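Local coordinates for USG-1 protein homolog (Pseudomonas aeruginosa, PDB 2HJS) that probably acts as an NAD- or NADP-dependent oxidoreductase on aldehyde groups, as in the aspartate-semialdehyde dehydrogenase family, although its own activity is not established, at residues V12-G16 against S44-M49; D97-E103 against L127-P131; A133-L138 against D246-V250; Y281-V285 against W312-D316. All coordinates share one frame; numbering follows the deposited sequence.

Contact 1. Residues V12-G16 against S44-M49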
loop_
_atom_site.group_PDB
_atom_site.type_symbol
_atom_site.label_atom_id
_atom_site.label_comp_id
_atom_site.label_asym_id
_atom_site.label_seq_id
_atom_site.Cartn_x
_atom_site.Cartn_y
_atom_site.Cartn_z
ATOM N N VAL A 12 25.644 1.385 -20.640
ATOM C CA VAL A 12 25.606 2.799 -20.283
ATOM C C VAL A 12 24.896 2.922 -18.952
ATOM O O VAL A 12 23.805 2.377 -18.772
ATOM C CB VAL A 12 24.920 3.603 -21.409
ATOM C CG1 VAL A 12 24.823 5.067 -21.053
ATOM C CG2 VAL A 12 25.737 3.448 -22.719
ATOM N N GLY A 13 25.551 3.576 -17.998
ATOM C CA GLY A 13 25.043 3.706 -16.627
ATOM C C GLY A 13 25.441 2.526 -15.759
ATOM O O GLY A 13 24.725 2.128 -14.847
ATOM N N ALA A 14 26.626 1.997 -16.028
ATOM C CA ALA A 14 27.078 0.738 -15.470
ATOM C C ALA A 14 27.258 0.808 -13.964
ATOM O O ALA A 14 27.196 -0.211 -13.298
ATOM C CB ALA A 14 28.387 0.296 -16.146
ATOM N N THR A 15 27.483 2.006 -13.431
ATOM C CA THR A 15 27.770 2.179 -11.999
ATOM C C THR A 15 26.481 2.425 -11.196
ATOM O O THR A 15 26.498 2.461 -9.977
ATOM C CB THR A 15 28.743 3.348 -11.763
ATOM O OG1 THR A 15 28.166 4.542 -12.292
ATOM C CG2 THR A 15 30.071 3.105 -12.470
ATOM N N GLY A 16 25.362 2.592 -11.878
ATOM C CA GLY A 16 24.087 2.715 -11.170
ATOM C C GLY A 16 23.628 1.366 -10.667
ATOM O O GLY A 16 24.172 0.317 -11.044
ATOM N N SER A 44 31.124 9.445 -12.692
ATOM C CA SER A 44 31.498 8.077 -12.326
ATOM C C SER A 44 32.662 7.493 -13.129
ATOM O O SER A 44 33.235 6.479 -12.727
ATOM C CB SER A 44 30.285 7.147 -12.458
ATOM O OG SER A 44 29.110 7.733 -11.927
ATOM N N ALA A 45 33.005 8.115 -14.253
ATOM C CA ALA A 45 34.079 7.613 -15.118
ATOM C C ALA A 45 35.389 7.428 -14.355
ATOM O O ALA A 45 35.684 8.199 -13.432
ATOM C CB ALA A 45 34.287 8.541 -16.302
ATOM N N GLY A 46 36.166 6.412 -14.739
ATOM C CA GLY A 46 37.480 6.159 -14.135
ATOM C C GLY A 46 37.511 5.116 -13.023
ATOM O O GLY A 46 38.584 4.639 -12.641
ATOM N N GLN A 47 36.347 4.757 -12.488
ATOM C CA GLN A 47 36.300 3.721 -11.460
ATOM C C GLN A 47 36.187 2.319 -12.078
ATOM O O GLN A 47 35.830 2.169 -13.249
ATOM C CB GLN A 47 35.215 4.013 -10.421
ATOM C CG GLN A 47 33.814 3.594 -10.802
ATOM C CD GLN A 47 32.753 4.241 -9.916
ATOM O OE1 GLN A 47 32.532 5.453 -9.976
ATOM N NE2 GLN A 47 32.083 3.431 -9.100
ATOM N N ARG A 48 36.531 1.299 -11.302
ATOM C CA ARG A 48 36.598 -0.064 -11.829
ATOM C C ARG A 48 35.445 -0.934 -11.319
ATOM O O ARG A 48 34.908 -0.698 -10.238
ATOM C CB ARG A 48 37.964 -0.708 -11.530
ATOM C CG ARG A 48 39.164 0.069 -12.100
ATOM C CD ARG A 48 40.446 -0.779 -12.199
ATOM N NE ARG A 48 40.503 -1.602 -13.417
ATOM C CZ ARG A 48 41.086 -1.243 -14.565
ATOM N NH1 ARG A 48 41.683 -0.059 -14.690
ATOM N NH2 ARG A 48 41.071 -2.074 -15.605
HETATM N N MSE A 49 35.058 -1.923 -12.118
HETATM C CA MSE A 49 34.009 -2.864 -11.736
HETATM C C MSE A 49 34.395 -4.269 -12.106
HETATM O O MSE A 49 35.036 -4.492 -13.128
HETATM C CB MSE A 49 32.686 -2.528 -12.422
HETATM C CG MSE A 49 32.044 -1.269 -11.946
HETATM SE SE MSE A 49 30.359 -0.981 -12.890
HETATM C CE MSE A 49 29.391 -2.638 -12.406
#
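Thr15 reaches from the 12-16 loop into the bend of 44-49, and its side chain can be followed branch by branch. CB points toward the other segment and approaches Ser44 CB at 4.2 Å. At this carbon the chain divides. OG1, placed between the backbone N and the carbonyl carbon (chi1 59°), turns to Ser44 and lies 3.3 Å from Ser44 OG, at most a weak hydrogen bond, since the Ser44 hydroxyl proton has another acceptor within reach. CG2, on the other branch, crosses the Gln47 side chain at 3.9 Å from Gln47 CD and also comes within 4.1 Å of Met49 SE. The selenium of this selenomethionine also meets Ala14, the residue before Thr15: Met49 SE is 3.3 Å from Ala14 O and 4.0 Å from Ala14 CB. The backbones of both segments are folded by turns, type I from Gly13 to Gly16 and type II from Ser44 to Gln47; Gly16 N donates to Gly13 O across the first. Following strand 9-12 and ending with Gly16 at the N-cap of helix 17-28, the 12-16 loop is the glycine-rich turn of a Rossmann fold, consistent with a dinucleotide-binding site.

Contact 2. Residues D97-E103 against L127-P131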
loop_
_atom_site.group_PDB
_atom_site.type_symbol
_atom_site.label_atom_id
_atom_site.label_comp_id
_atom_site.label_asym_id
_atom_site.label_seq_id
_atom_site.Cartn_x
_atom_site.Cartn_y
_atom_site.Cartn_z
ATOM N N ASP A 97 16.814 0.635 -24.099
ATOM C CA ASP A 97 16.828 1.747 -23.167
ATOM C C ASP A 97 15.896 1.488 -21.986
ATOM O O ASP A 97 14.701 1.361 -22.165
ATOM C CB ASP A 97 16.393 3.027 -23.892
ATOM C CG ASP A 97 16.313 4.248 -22.958
ATOM O OD1 ASP A 97 16.953 4.244 -21.877
ATOM O OD2 ASP A 97 15.589 5.217 -23.308
ATOM N N LEU A 98 16.447 1.415 -20.778
ATOM C CA LEU A 98 15.649 1.088 -19.611
ATOM C C LEU A 98 14.984 2.335 -18.981
ATOM O O LEU A 98 14.188 2.201 -18.082
ATOM C CB LEU A 98 16.490 0.344 -18.573
ATOM C CG LEU A 98 16.993 -1.094 -18.911
ATOM C CD1 LEU A 98 18.170 -1.175 -19.950
ATOM C CD2 LEU A 98 17.435 -1.766 -17.668
ATOM N N SER A 99 15.317 3.530 -19.464
ATOM C CA SER A 99 14.862 4.769 -18.831
ATOM C C SER A 99 13.506 5.210 -19.378
ATOM O O SER A 99 12.864 6.076 -18.815
ATOM C CB SER A 99 15.885 5.872 -19.064
ATOM O OG SER A 99 15.875 6.242 -20.423
ATOM N N GLY A 100 13.085 4.613 -20.491
ATOM C CA GLY A 100 11.835 5.014 -21.159
ATOM C C GLY A 100 11.819 6.406 -21.783
ATOM O O GLY A 100 10.746 6.908 -22.166
ATOM N N ALA A 101 13.000 7.021 -21.911
ATOM C CA ALA A 101 13.127 8.423 -22.316
ATOM C C ALA A 101 12.549 8.705 -23.690
ATOM O O ALA A 101 12.165 9.837 -23.963
ATOM C CB ALA A 101 14.584 8.857 -22.280
ATOM N N LEU A 102 12.501 7.684 -24.549
ATOM C CA LEU A 102 12.119 7.858 -25.959
ATOM C C LEU A 102 10.813 7.152 -26.336
ATOM O O LEU A 102 10.503 6.972 -27.531
ATOM C CB LEU A 102 13.255 7.409 -26.877
ATOM C CG LEU A 102 14.597 8.099 -26.611
ATOM C CD1 LEU A 102 15.667 7.388 -27.354
ATOM C CD2 LEU A 102 14.568 9.593 -26.984
ATOM N N GLU A 103 10.076 6.744 -25.303
ATOM C CA GLU A 103 8.725 6.238 -25.440
ATOM C C GLU A 103 7.780 7.365 -25.873
ATOM O O GLU A 103 8.080 8.547 -25.657
ATOM C CB GLU A 103 8.235 5.643 -24.104
ATOM C CG GLU A 103 8.792 4.252 -23.841
ATOM C CD GLU A 103 8.501 3.727 -22.437
ATOM O OE1 GLU A 103 7.910 4.449 -21.580
ATOM O OE2 GLU A 103 8.881 2.566 -22.184
ATOM N N LEU A 127 15.838 -0.013 -31.719
ATOM C CA LEU A 127 15.822 0.949 -30.634
ATOM C C LEU A 127 14.548 0.735 -29.829
ATOM O O LEU A 127 13.446 1.121 -30.244
ATOM C CB LEU A 127 15.967 2.381 -31.167
ATOM C CG LEU A 127 15.732 3.536 -30.182
ATOM C CD1 LEU A 127 16.648 3.447 -28.954
ATOM C CD2 LEU A 127 15.888 4.884 -30.880
ATOM N N LEU A 128 14.702 0.080 -28.679
ATOM C CA LEU A 128 13.567 -0.408 -27.918
ATOM C C LEU A 128 13.692 0.072 -26.510
ATOM O O LEU A 128 14.801 0.332 -26.045
ATOM C CB LEU A 128 13.561 -1.937 -27.894
ATOM C CG LEU A 128 13.722 -2.597 -29.266
ATOM C CD1 LEU A 128 14.200 -4.020 -29.109
ATOM C CD2 LEU A 128 12.420 -2.502 -30.051
ATOM N N SER A 129 12.552 0.164 -25.825
ATOM C CA SER A 129 12.543 0.448 -24.399
ATOM C C SER A 129 12.275 -0.832 -23.619
ATOM O O SER A 129 11.450 -1.665 -24.005
ATOM C CB SER A 129 11.481 1.508 -24.040
ATOM O OG SER A 129 11.799 2.764 -24.622
ATOM N N SER A 130 12.967 -0.991 -22.513
ATOM C CA SER A 130 12.555 -2.005 -21.559
ATOM C C SER A 130 11.778 -1.270 -20.443
ATOM O O SER A 130 12.287 -0.299 -19.892
ATOM C CB SER A 130 13.785 -2.761 -21.059
ATOM O OG SER A 130 13.430 -3.956 -20.411
ATOM N N PRO A 131 10.547 -1.734 -20.101
ATOM C CA PRO A 131 9.635 -1.020 -19.187
ATOM C C PRO A 131 10.213 -0.758 -17.790
ATOM O O PRO A 131 11.143 -1.452 -17.342
ATOM C CB PRO A 131 8.412 -1.958 -19.066
ATOM C CG PRO A 131 8.539 -2.914 -20.197
ATOM C CD PRO A 131 9.984 -3.021 -20.549
HETATM O O HOH W 1 13.239 4.919 -24.329
HETATM O O HOH W 2 13.507 -0.042 -16.680
#
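Asp97 and Ser129 meet as paired residues of a parallel bridge, and their first torsions set the polar centre of the contact. In Asp97, CG is anti to the backbone N (chi1 177°), which carries the carboxylate to Ser99 and to the water shared with Ser129. Ser129 OG instead stands beside its own N (chi1 -65°), and both side chains rise from the same face of the sheet. Two backbone bonds, Asp97 N to Leu128 O at 2.8 Å and Ser130 N to Asp97 O at 2.9 Å, pair 127-129 in parallel with 94-97; 127-129 is the outermost strand of this sheet within the chain. Above this pair a water joins the side chains: it donates to Asp97 OD2 at 2.6 Å and to Ser129 OG at 2.6 Å, while accepting from Leu102 N at 2.9 Å. Ser129 OG is also hydrogen-bonded to Ala107 O. The other carboxylate oxygen closes an Asx turn, Ser99 N lying 3.0 Å from Asp97 OD1 and well above the carboxylate plane (64° out of it). Ser99 OG takes the syn lone pair of that same oxygen, at 2.7 Å. Farther out, the extended Glu103 chain lies against Ser129, its OE2 3.4 Å from Ser129 CB, and Leu102 CD1 packs on Leu127 CD2. Ser81 OG, from helix 78-90, binds Asp97 OD2 as well. Two donors on OD1, with the water and a serine hydroxyl on OD2, hold the carboxylate against rotation and would probably favour its ionised form, even though the residue is buried at the end of its strand.

Contact 3. Residues A133-L138 against D246-V250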
loop_
_atom_site.group_PDB
_atom_site.type_symbol
_atom_site.label_atom_id
_atom_site.label_comp_id
_atom_site.label_asym_id
_atom_site.label_seq_id
_atom_site.Cartn_x
_atom_site.Cartn_y
_atom_site.Cartn_z
ATOM N N ALA A 133 10.220 -1.092 -13.782
ATOM C CA ALA A 133 10.025 -2.312 -13.023
ATOM C C ALA A 133 8.558 -2.620 -12.724
ATOM O O ALA A 133 8.107 -3.769 -12.901
ATOM C CB ALA A 133 10.830 -2.273 -11.709
ATOM N N VAL A 134 7.809 -1.617 -12.261
ATOM C CA VAL A 134 6.429 -1.899 -11.855
ATOM C C VAL A 134 5.575 -2.372 -13.039
ATOM O O VAL A 134 4.838 -3.351 -12.912
ATOM C CB VAL A 134 5.761 -0.690 -11.153
ATOM C CG1 VAL A 134 4.244 -0.919 -11.007
ATOM C CG2 VAL A 134 6.395 -0.484 -9.783
ATOM N N ALA A 135 5.671 -1.678 -14.173
ATOM C CA ALA A 135 4.933 -2.068 -15.358
ATOM C C ALA A 135 5.387 -3.458 -15.843
ATOM O O ALA A 135 4.561 -4.264 -16.295
ATOM C CB ALA A 135 5.134 -1.052 -16.467
ATOM N N ALA A 136 6.685 -3.733 -15.741
ATOM C CA ALA A 136 7.226 -5.027 -16.199
ATOM C C ALA A 136 6.668 -6.152 -15.381
ATOM O O ALA A 136 6.295 -7.183 -15.928
ATOM C CB ALA A 136 8.776 -5.043 -16.133
ATOM N N GLU A 137 6.596 -5.944 -14.067
ATOM C CA GLU A 137 6.129 -6.986 -13.137
ATOM C C GLU A 137 4.611 -7.192 -13.206
ATOM O O GLU A 137 4.127 -8.316 -13.175
ATOM C CB GLU A 137 6.609 -6.690 -11.709
ATOM C CG GLU A 137 8.137 -6.645 -11.631
ATOM C CD GLU A 137 8.688 -5.615 -10.630
ATOM O OE1 GLU A 137 7.895 -4.833 -10.024
ATOM O OE2 GLU A 137 9.934 -5.597 -10.461
ATOM N N LEU A 138 3.857 -6.103 -13.312
ATOM C CA LEU A 138 2.433 -6.209 -13.567
ATOM C C LEU A 138 2.183 -7.041 -14.841
ATOM O O LEU A 138 1.423 -8.017 -14.811
ATOM C CB LEU A 138 1.808 -4.827 -13.743
ATOM C CG LEU A 138 0.279 -4.799 -13.906
ATOM C CD1 LEU A 138 -0.428 -5.425 -12.703
ATOM C CD2 LEU A 138 -0.237 -3.363 -14.143
ATOM N N ASP A 246 9.427 -4.218 -5.311
ATOM C CA ASP A 246 8.074 -3.678 -5.525
ATOM C C ASP A 246 7.054 -4.627 -4.913
ATOM O O ASP A 246 7.196 -5.829 -5.076
ATOM C CB ASP A 246 7.770 -3.564 -7.020
ATOM C CG ASP A 246 8.653 -2.559 -7.720
ATOM O OD1 ASP A 246 9.022 -1.507 -7.117
ATOM O OD2 ASP A 246 8.974 -2.832 -8.892
ATOM N N SER A 247 6.056 -4.095 -4.206
ATOM C CA SER A 247 4.932 -4.867 -3.680
ATOM C C SER A 247 3.630 -4.341 -4.319
ATOM O O SER A 247 3.266 -3.193 -4.112
ATOM C CB SER A 247 4.844 -4.728 -2.148
ATOM O OG SER A 247 6.077 -5.100 -1.536
ATOM N N LEU A 248 2.939 -5.170 -5.094
ATOM C CA LEU A 248 1.792 -4.692 -5.862
ATOM C C LEU A 248 0.501 -5.357 -5.402
ATOM O O LEU A 248 0.461 -6.570 -5.251
ATOM C CB LEU A 248 1.975 -4.979 -7.361
ATOM C CG LEU A 248 3.333 -4.657 -8.016
ATOM C CD1 LEU A 248 3.274 -4.976 -9.509
ATOM C CD2 LEU A 248 3.696 -3.186 -7.793
ATOM N N SER A 249 -0.543 -4.559 -5.199
ATOM C CA SER A 249 -1.866 -5.091 -4.939
ATOM C C SER A 249 -2.755 -4.785 -6.142
ATOM O O SER A 249 -2.995 -3.634 -6.490
ATOM C CB SER A 249 -2.439 -4.506 -3.651
ATOM O OG SER A 249 -3.767 -4.962 -3.490
ATOM N N VAL A 250 -3.215 -5.849 -6.792
ATOM C CA VAL A 250 -3.929 -5.760 -8.058
ATOM C C VAL A 250 -5.358 -6.270 -7.876
ATOM O O VAL A 250 -5.568 -7.261 -7.189
ATOM C CB VAL A 250 -3.176 -6.597 -9.137
ATOM C CG1 VAL A 250 -3.892 -6.560 -10.498
ATOM C CG2 VAL A 250 -1.689 -6.115 -9.294
#
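Glu137 and Asp246 mark the tight end of a helix-on-sheet packing, in which the start of helix 133-145 covers strand 246-254 in the mixed sheet of the dimerisation domain. The short segments approach to 9.6 Å between axes at 53°, and the nearest CA pairs are Val134-Asp246 and Leu138-Leu248. Glu137 OE1 comes within 2.5 Å of Asp246 OD2; two oxygens this near suggest that one acid carries a proton, though the coordinates cannot place it. The side chains meet at about a right angle, with the carboxylate planes 61° apart, and a bend about the CB-CG bond of Glu137 (chi2 145°) turns its acid toward the strand. Hydrocarbon crowds the same oxygen: Ala133 CB is 3.4 Å and Val134 CG2 3.6 Å from Asp246 OD2. The middle is looser. Leu248 points at the helix, but its CD2 stays 4.0 Å from Val134 CG1 and its CD1 4.5 Å from Leu138 CB. Solvent comes nearest at Ala133, the one touching residue that is partly exposed; the others are buried. Ser247 points away from the helix and packs on Leu199 of the second subunit, and Ser249 on Thr236 of that subunit. Beyond the leucine the packing closes again, where Leu138 CD1 sits 3.7 Å from Val250 CG2.

Contact 4. Residues Y281-V285 against W312-D316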
loop_
_atom_site.group_PDB
_atom_site.type_symbol
_atom_site.label_atom_id
_atom_site.label_comp_id
_atom_site.label_asym_id
_atom_site.label_seq_id
_atom_site.Cartn_x
_atom_site.Cartn_y
_atom_site.Cartn_z
ATOM N N TYR A 281 2.082 -16.135 1.940
ATOM C CA TYR A 281 2.279 -15.039 1.002
ATOM C C TYR A 281 3.772 -14.721 0.877
ATOM O O TYR A 281 4.527 -14.908 1.820
ATOM C CB TYR A 281 1.461 -13.790 1.429
ATOM C CG TYR A 281 1.852 -13.265 2.802
ATOM C CD1 TYR A 281 2.882 -12.323 2.955
ATOM C CD2 TYR A 281 1.215 -13.745 3.953
ATOM C CE1 TYR A 281 3.268 -11.882 4.218
ATOM C CE2 TYR A 281 1.590 -13.319 5.205
ATOM C CZ TYR A 281 2.608 -12.381 5.339
ATOM O OH TYR A 281 2.956 -11.974 6.606
ATOM N N PRO A 282 4.202 -14.225 -0.294
ATOM C CA PRO A 282 5.569 -13.746 -0.404
ATOM C C PRO A 282 5.730 -12.289 0.041
ATOM O O PRO A 282 4.744 -11.499 0.037
ATOM C CB PRO A 282 5.841 -13.859 -1.893
ATOM C CG PRO A 282 4.492 -13.505 -2.519
ATOM C CD PRO A 282 3.457 -14.102 -1.565
ATOM N N THR A 283 6.958 -11.923 0.406
ATOM C CA THR A 283 7.273 -10.503 0.690
ATOM C C THR A 283 8.558 -10.100 -0.036
ATOM O O THR A 283 9.324 -10.975 -0.460
ATOM C CB THR A 283 7.465 -10.216 2.204
ATOM O OG1 THR A 283 8.633 -10.914 2.667
ATOM C CG2 THR A 283 6.239 -10.619 3.011
ATOM N N VAL A 284 8.810 -8.792 -0.174
ATOM C CA VAL A 284 10.071 -8.355 -0.824
ATOM C C VAL A 284 11.319 -8.780 -0.050
ATOM O O VAL A 284 12.317 -9.153 -0.651
ATOM C CB VAL A 284 10.106 -6.828 -1.158
ATOM C CG1 VAL A 284 9.026 -6.499 -2.184
ATOM C CG2 VAL A 284 9.970 -5.963 0.108
ATOM N N VAL A 285 11.266 -8.719 1.274
ATOM C CA VAL A 285 12.432 -9.049 2.098
ATOM C C VAL A 285 12.638 -10.571 2.168
ATOM O O VAL A 285 13.751 -11.062 1.977
ATOM C CB VAL A 285 12.302 -8.499 3.532
ATOM C CG1 VAL A 285 13.305 -9.197 4.463
ATOM C CG2 VAL A 285 12.509 -6.968 3.534
ATOM N N TRP A 312 -1.486 -10.446 -5.372
ATOM C CA TRP A 312 -0.420 -9.712 -4.698
ATOM C C TRP A 312 0.876 -10.147 -5.353
ATOM O O TRP A 312 1.118 -11.326 -5.513
ATOM C CB TRP A 312 -0.436 -10.036 -3.209
ATOM C CG TRP A 312 0.819 -9.695 -2.409
ATOM C CD1 TRP A 312 1.854 -10.557 -2.086
ATOM C CD2 TRP A 312 1.141 -8.435 -1.786
ATOM N NE1 TRP A 312 2.785 -9.894 -1.314
ATOM C CE2 TRP A 312 2.377 -8.599 -1.121
ATOM C CE3 TRP A 312 0.511 -7.180 -1.740
ATOM C CZ2 TRP A 312 2.978 -7.568 -0.379
ATOM C CZ3 TRP A 312 1.119 -6.149 -1.015
ATOM C CH2 TRP A 312 2.340 -6.363 -0.336
ATOM N N ILE A 313 1.678 -9.181 -5.789
ATOM C CA ILE A 313 2.867 -9.465 -6.584
ATOM C C ILE A 313 4.081 -8.852 -5.889
ATOM O O ILE A 313 4.039 -7.698 -5.467
ATOM C CB ILE A 313 2.737 -8.858 -8.010
ATOM C CG1 ILE A 313 1.452 -9.343 -8.700
ATOM C CG2 ILE A 313 4.011 -9.162 -8.840
ATOM C CD1 ILE A 313 1.134 -8.596 -10.007
ATOM N N VAL A 314 5.151 -9.623 -5.723
ATOM C CA VAL A 314 6.387 -9.019 -5.229
ATOM C C VAL A 314 7.529 -9.415 -6.128
ATOM O O VAL A 314 7.612 -10.556 -6.591
ATOM C CB VAL A 314 6.702 -9.297 -3.700
ATOM C CG1 VAL A 314 5.596 -8.664 -2.743
ATOM C CG2 VAL A 314 6.934 -10.758 -3.402
ATOM N N SER A 315 8.398 -8.456 -6.393
ATOM C CA SER A 315 9.518 -8.674 -7.306
ATOM C C SER A 315 10.662 -7.739 -6.958
ATOM O O SER A 315 10.444 -6.641 -6.401
ATOM C CB SER A 315 9.073 -8.371 -8.736
ATOM O OG SER A 315 9.921 -9.044 -9.672
ATOM N N ASP A 316 11.863 -8.174 -7.300
ATOM C CA ASP A 316 13.067 -7.366 -7.180
ATOM C C ASP A 316 13.090 -6.345 -8.335
ATOM O O ASP A 316 13.378 -6.688 -9.490
ATOM C CB ASP A 316 14.309 -8.281 -7.191
ATOM C CG ASP A 316 15.603 -7.529 -6.939
ATOM O OD1 ASP A 316 15.664 -6.306 -7.243
ATOM O OD2 ASP A 316 16.569 -8.174 -6.451
#
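A helix N-cap and the residue before it, Thr283 and Pro282, lie over strand 308-315 in the mixed sheet of the dimerisation domain. Here Pro282 meets Trp312 and Val314, and Val284, the first residue of helix 284-288, meets Val314. Trp312 and Val314 both point toward the 281-285 segment. The one hydrogen bond across the contact runs from Trp312 NE1 to Pro282 O at 2.9 Å, with an N-H...O angle of 158°. The acceptor lies at the indole edge, 12° out of the ring plane, so the N-H points out of the ring edge to the carbonyl, moderately straight, from a position tilted off the carbonyl plane. Setting CG anti to the backbone N (chi1 163°) swings the indole out to that carbonyl. This satisfies a buried N-H while the ring slides past the proline, Pro282 CD lying 3.9 Å from Trp312 CD1. Next along the strand, Val314 CG2 fits against the proline ring, 3.6 Å from Pro282 CB. Thr283, whose side chain points away from the strand, caps the helix by accepting from Gly286 N, and its OG1 also bonds Asn198 of the second subunit. Arg193 of that subunit makes a cation-pi contact with Tyr281, which places this layer between the sheet and the dimer partner. At the helix start, the Val284 and Val314 side chains cross at a slant, with Val284 CG1 3.9 Å from Val314 CB.

Overall arrangement
From the N terminus the contacts follow in series, none nesting or crossing. Contact 1 closes the loop from strand 9-12 through helix 17-28 to strand 48-51; contact 2, closing a loop of 23 residues, brings strand 127-129 beside 94-97. Both reach the seven-stranded Rossmann sheet, their centres about 20 Å apart. Helix 133-145 follows directly, and Pro131 CB packs 4.1 Å from Ala136 N, linking contact 2 to contact 3. That contact closes the longest loop, 107 residues, and lays the helix on the second sheet. Contact 4 closes one of 26 residues and adds the neighbouring strand: Leu248 N lies 2.8 Å from Ile313 O, probably hydrogen-bonded. Contacts 3 and 4 both touch the second subunit.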